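Side-chain contacts in Rio2 kinase (Chaetomium thermophilum, PDB 4GYI), which probably phosphorylates serine and threonine residues, binds ADP and magnesium, and serves maturation of the pre-40S ribosomal subunit as an ATPase: residues 31-34 against 35-39; 213-216 against 217-221. All blocks are in the same frame, centred on the assembly; numbering follows the deposited sequence.

Overall arrangement
The two contacts lie on opposite sides of the chain's centre, their own centres about 51 Å apart, and share no secondary-structure element. Contact 1 turns a short strand into the first turn of helix 35-42 in the N-terminal winged-helix region, away from the nucleotide; contact 2 lies within helix 207-223 of the kinase-like RIO domain, with the side chain of L214 about 13 Å from the bound ADP. Both are partly buried. In contact 1 one carbonyl serves two amides at a helix start, while in contact 2 each carbonyl serves the amide four residues on. Aliphatic packing accompanies both: V33 and I38 are buried in contact 1; L214, L217 and I218 in contact 2.

Contact 1. Residues 31-34 against 35-39; sequences EIVP and TPLIE
P34 O is gripped by two backbone amides of the following helix, L37 N at 2.8 Å and I38 N at 3.1 Å. This is a strand-to-helix junction of the N-terminal winged-helix region: V33, bonded through its backbone to Y75, lies in the strand, and P34 is its last residue and the N-cap of the helix. I38 N reaches the oxygen in the carbonyl plane, whereas L37 N stands above that plane, 51° out of it. Prolines suit this entry, since the ring of P34 restrains its backbone and P36 needs no amide hydrogen for the helix. The P34 ring lies alongside L37, with P34 CG 4.0 Å from L37 CB. With CG anti to the backbone N (chi1 175°), L37 crosses V33 at about a right angle and sets CD2 against V33 CG1; I38 brings CD1 to the same methyl from a well-separated direction and also touches V19 and V23 of helix 14-26, a buried place that suits a branched aliphatic chain. Cutting this side chain back to alanine removes all beyond CB, which would probably open a gap beside V33 and weaken packing against helix 14-26. The join is tight where I38 CD1 meets V33 CG1 at 3.5 Å.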
loop_
_atom_site.group_PDB
_atom_site.type_symbol
_atom_site.label_atom_id
_atom_site.label_comp_id
_atom_site.label_asym_id
_atom_site.label_seq_id
_atom_site.Cartn_x
_atom_site.Cartn_y
_atom_site.Cartn_z
ATOM N N GLU A 31 -8.002 5.565 22.222
ATOM C CA GLU A 31 -6.694 5.998 21.726
ATOM C C GLU A 31 -5.604 6.108 22.803
ATOM O O GLU A 31 -4.437 5.791 22.555
ATOM C CB GLU A 31 -6.831 7.329 20.987
ATOM C CG GLU A 31 -5.504 7.970 20.623
ATOM C CD GLU A 31 -5.431 8.337 19.159
ATOM O OE1 GLU A 31 -6.340 7.929 18.407
ATOM O OE2 GLU A 31 -4.468 9.031 18.767
ATOM N N ILE A 32 -5.979 6.584 23.985
ATOM C CA ILE A 32 -5.057 6.631 25.106
ATOM C C ILE A 32 -5.256 5.365 25.905
ATOM O O ILE A 32 -6.388 5.006 26.235
ATOM C CB ILE A 32 -5.302 7.844 26.016
ATOM C CG1 ILE A 32 -5.073 9.146 25.249
ATOM C CG2 ILE A 32 -4.397 7.791 27.249
ATOM C CD1 ILE A 32 -5.629 10.371 25.961
ATOM N N VAL A 33 -4.159 4.677 26.197
ATOM C CA VAL A 33 -4.227 3.463 26.982
ATOM C C VAL A 33 -3.612 3.730 28.340
ATOM O O VAL A 33 -2.401 3.937 28.433
ATOM C CB VAL A 33 -3.476 2.310 26.312
ATOM C CG1 VAL A 33 -3.758 1.019 27.057
ATOM C CG2 VAL A 33 -3.904 2.176 24.884
ATOM N N PRO A 34 -4.449 3.752 29.395
ATOM C CA PRO A 34 -3.949 4.028 30.749
ATOM C C PRO A 34 -2.835 3.076 31.170
ATOM O O PRO A 34 -2.866 1.889 30.839
ATOM C CB PRO A 34 -5.188 3.857 31.643
ATOM C CG PRO A 34 -6.282 3.341 30.750
ATOM C CD PRO A 34 -5.918 3.692 29.345
ATOM N N THR A 35 -1.852 3.624 31.876
ATOM C CA THR A 35 -0.720 2.862 32.390
ATOM C C THR A 35 -1.085 1.509 33.030
ATOM O O THR A 35 -0.463 0.494 32.707
ATOM C CB THR A 35 0.130 3.714 33.368
ATOM O OG1 THR A 35 0.512 4.942 32.732
ATOM C CG2 THR A 35 1.369 2.952 33.801
ATOM N N PRO A 36 -2.091 1.476 33.929
ATOM C CA PRO A 36 -2.401 0.166 34.522
ATOM C C PRO A 36 -3.068 -0.816 33.551
ATOM O O PRO A 36 -3.082 -2.019 33.818
ATOM C CB PRO A 36 -3.356 0.515 35.674
ATOM C CG PRO A 36 -3.100 1.960 35.958
ATOM C CD PRO A 36 -2.814 2.558 34.616
ATOM N N LEU A 37 -3.617 -0.323 32.446
ATOM C CA LEU A 37 -4.137 -1.224 31.421
ATOM C C LEU A 37 -3.013 -1.813 30.545
ATOM O O LEU A 37 -3.140 -2.927 30.032
ATOM C CB LEU A 37 -5.190 -0.526 30.562
ATOM C CG LEU A 37 -5.725 -1.336 29.378
ATOM C CD1 LEU A 37 -6.318 -2.652 29.849
ATOM C CD2 LEU A 37 -6.749 -0.530 28.592
ATOM N N ILE A 38 -1.921 -1.071 30.367
ATOM C CA ILE A 38 -0.758 -1.616 29.670
ATOM C C ILE A 38 -0.246 -2.771 30.512
ATOM O O ILE A 38 0.022 -3.861 30.003
ATOM C CB ILE A 38 0.408 -0.611 29.576
ATOM C CG1 ILE A 38 -0.090 0.808 29.294
ATOM C CG2 ILE A 38 1.465 -1.094 28.568
ATOM C CD1 ILE A 38 -0.393 1.092 27.874
ATOM N N GLU A 39 -0.121 -2.509 31.814
ATOM C CA GLU A 39 0.389 -3.496 32.766
ATOM C C GLU A 39 -0.424 -4.780 32.708
ATOM O O GLU A 39 0.138 -5.869 32.615
ATOM C CB GLU A 39 0.393 -2.938 34.195
ATOM C CG GLU A 39 1.336 -1.763 34.429
ATOM C CD GLU A 39 1.273 -1.231 35.860
ATOM O OE1 GLU A 39 1.075 -0.009 36.036
ATOM O OE2 GLU A 39 1.426 -2.031 36.810
#

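Contact 2. Residues 213-216 against 217-221; sequences DLIA and LILRL
I215 lies side by side with L219, one helical turn further on, both side chains pointing the same way, and its CG2 branch meets L219 CD1 at 4.1 Å. That branch stands anti to the backbone N, while CG1 is turned beside the N (chi1 -67°), and the further turn at chi2 (-54°) sets I215 CD1 4.4 Å from I218 CD1. The leucine also folds over the backbone, its CG 3.4 Å from I215 O. These are the i to i+3 and i to i+4 contacts of an alpha helix, here within helix 207-223 of the RIO kinase domain. Four successive backbone bonds run from L217, I218, L219 and R220 back to D213, L214, I215 and A216; L219 N to I215 O, at 3.0 Å, is nearly straight, with an N-H...O angle of 169°. Residue types follow the surroundings. L214 and I218 are buried against F285 and F274 of helix 270-289, and L217 packs on I256 of strand 250-256, all places for aliphatic chains. A216, on the exposed side, has just a methyl, which suits a position that faces solvent. Its backbone carbonyl O takes R220 N at 2.6 Å, a short bond, and R220 CB comes within 3.3 Å of A216 O as well. Beyond that carbon, the arginine chain runs extended from CG to NE and carries its guanidinium away to a cation-pi contact with F175.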
loop_
_atom_site.group_PDB
_atom_site.type_symbol
_atom_site.label_atom_id
_atom_site.label_comp_id
_atom_site.label_asym_id
_atom_site.label_seq_id
_atom_site.Cartn_x
_atom_site.Cartn_y
_atom_site.Cartn_z
ATOM N N ASP A 213 -1.056 -2.539 -25.631
ATOM C CA ASP A 213 -0.908 -3.393 -24.457
ATOM C C ASP A 213 -1.571 -2.785 -23.184
ATOM O O ASP A 213 -2.283 -3.472 -22.450
ATOM C CB ASP A 213 0.569 -3.766 -24.234
ATOM C CG ASP A 213 1.064 -4.843 -25.217
ATOM O OD1 ASP A 213 0.344 -5.165 -26.196
ATOM O OD2 ASP A 213 2.182 -5.367 -25.014
ATOM N N LEU A 214 -1.364 -1.499 -22.945
ATOM C CA LEU A 214 -1.962 -0.848 -21.774
ATOM C C LEU A 214 -3.486 -0.829 -21.847
ATOM O O LEU A 214 -4.171 -1.068 -20.846
ATOM C CB LEU A 214 -1.410 0.566 -21.616
ATOM C CG LEU A 214 0.106 0.568 -21.380
ATOM C CD1 LEU A 214 0.655 1.969 -21.386
ATOM C CD2 LEU A 214 0.459 -0.151 -20.070
ATOM N N ILE A 215 -4.011 -0.566 -23.040
ATOM C CA ILE A 215 -5.453 -0.548 -23.261
ATOM C C ILE A 215 -6.035 -1.933 -23.045
ATOM O O ILE A 215 -7.057 -2.085 -22.375
ATOM C CB ILE A 215 -5.811 -0.064 -24.683
ATOM C CG1 ILE A 215 -5.432 1.409 -24.847
ATOM C CG2 ILE A 215 -7.289 -0.273 -24.965
ATOM C CD1 ILE A 215 -6.031 2.341 -23.784
ATOM N N ALA A 216 -5.384 -2.953 -23.600
ATOM C CA ALA A 216 -5.817 -4.326 -23.337
ATOM C C ALA A 216 -5.846 -4.619 -21.819
ATOM O O ALA A 216 -6.771 -5.264 -21.323
ATOM C CB ALA A 216 -4.939 -5.360 -24.101
ATOM N N LEU A 217 -4.860 -4.120 -21.077
ATOM C CA LEU A 217 -4.877 -4.292 -19.623
ATOM C C LEU A 217 -6.111 -3.673 -18.952
ATOM O O LEU A 217 -6.713 -4.291 -18.080
ATOM C CB LEU A 217 -3.609 -3.737 -18.965
ATOM C CG LEU A 217 -2.414 -4.677 -18.931
ATOM C CD1 LEU A 217 -1.248 -4.003 -18.241
ATOM C CD2 LEU A 217 -2.785 -5.974 -18.240
ATOM N N ILE A 218 -6.465 -2.454 -19.335
ATOM C CA ILE A 218 -7.630 -1.801 -18.731
ATOM C C ILE A 218 -8.891 -2.580 -19.053
ATOM O O ILE A 218 -9.736 -2.786 -18.185
ATOM C CB ILE A 218 -7.802 -0.382 -19.230
ATOM C CG1 ILE A 218 -6.667 0.490 -18.705
ATOM C CG2 ILE A 218 -9.181 0.175 -18.805
ATOM C CD1 ILE A 218 -6.519 1.800 -19.464
ATOM N N LEU A 219 -8.992 -3.037 -20.301
ATOM C CA LEU A 219 -10.117 -3.849 -20.719
ATOM C C LEU A 219 -10.090 -5.222 -20.046
ATOM O O LEU A 219 -11.128 -5.727 -19.638
ATOM C CB LEU A 219 -10.169 -3.978 -22.242
ATOM C CG LEU A 219 -10.402 -2.655 -22.985
ATOM C CD1 LEU A 219 -10.466 -2.872 -24.501
ATOM C CD2 LEU A 219 -11.670 -1.948 -22.504
ATOM N N ARG A 220 -8.911 -5.819 -19.901
ATOM C CA ARG A 220 -8.841 -7.107 -19.209
ATOM C C ARG A 220 -9.273 -6.967 -17.753
ATOM O O ARG A 220 -10.038 -7.797 -17.249
ATOM C CB ARG A 220 -7.448 -7.743 -19.294
ATOM C CG ARG A 220 -7.408 -9.137 -18.677
ATOM C CD ARG A 220 -6.061 -9.845 -18.857
ATOM N NE ARG A 220 -6.091 -11.145 -18.187
ATOM C CZ ARG A 220 -5.028 -11.792 -17.706
ATOM N NH1 ARG A 220 -3.797 -11.285 -17.815
ATOM N NH2 ARG A 220 -5.203 -12.966 -17.111
ATOM N N LEU A 221 -8.785 -5.925 -17.076
ATOM C CA LEU A 221 -9.226 -5.641 -15.712
ATOM C C LEU A 221 -10.753 -5.515 -15.646
ATOM O O LEU A 221 -11.393 -6.116 -14.784
ATOM C CB LEU A 221 -8.568 -4.371 -15.175
ATOM C CG LEU A 221 -7.134 -4.432 -14.637
ATOM C CD1 LEU A 221 -6.646 -3.029 -14.361
ATOM C CD2 LEU A 221 -7.044 -5.261 -13.354
#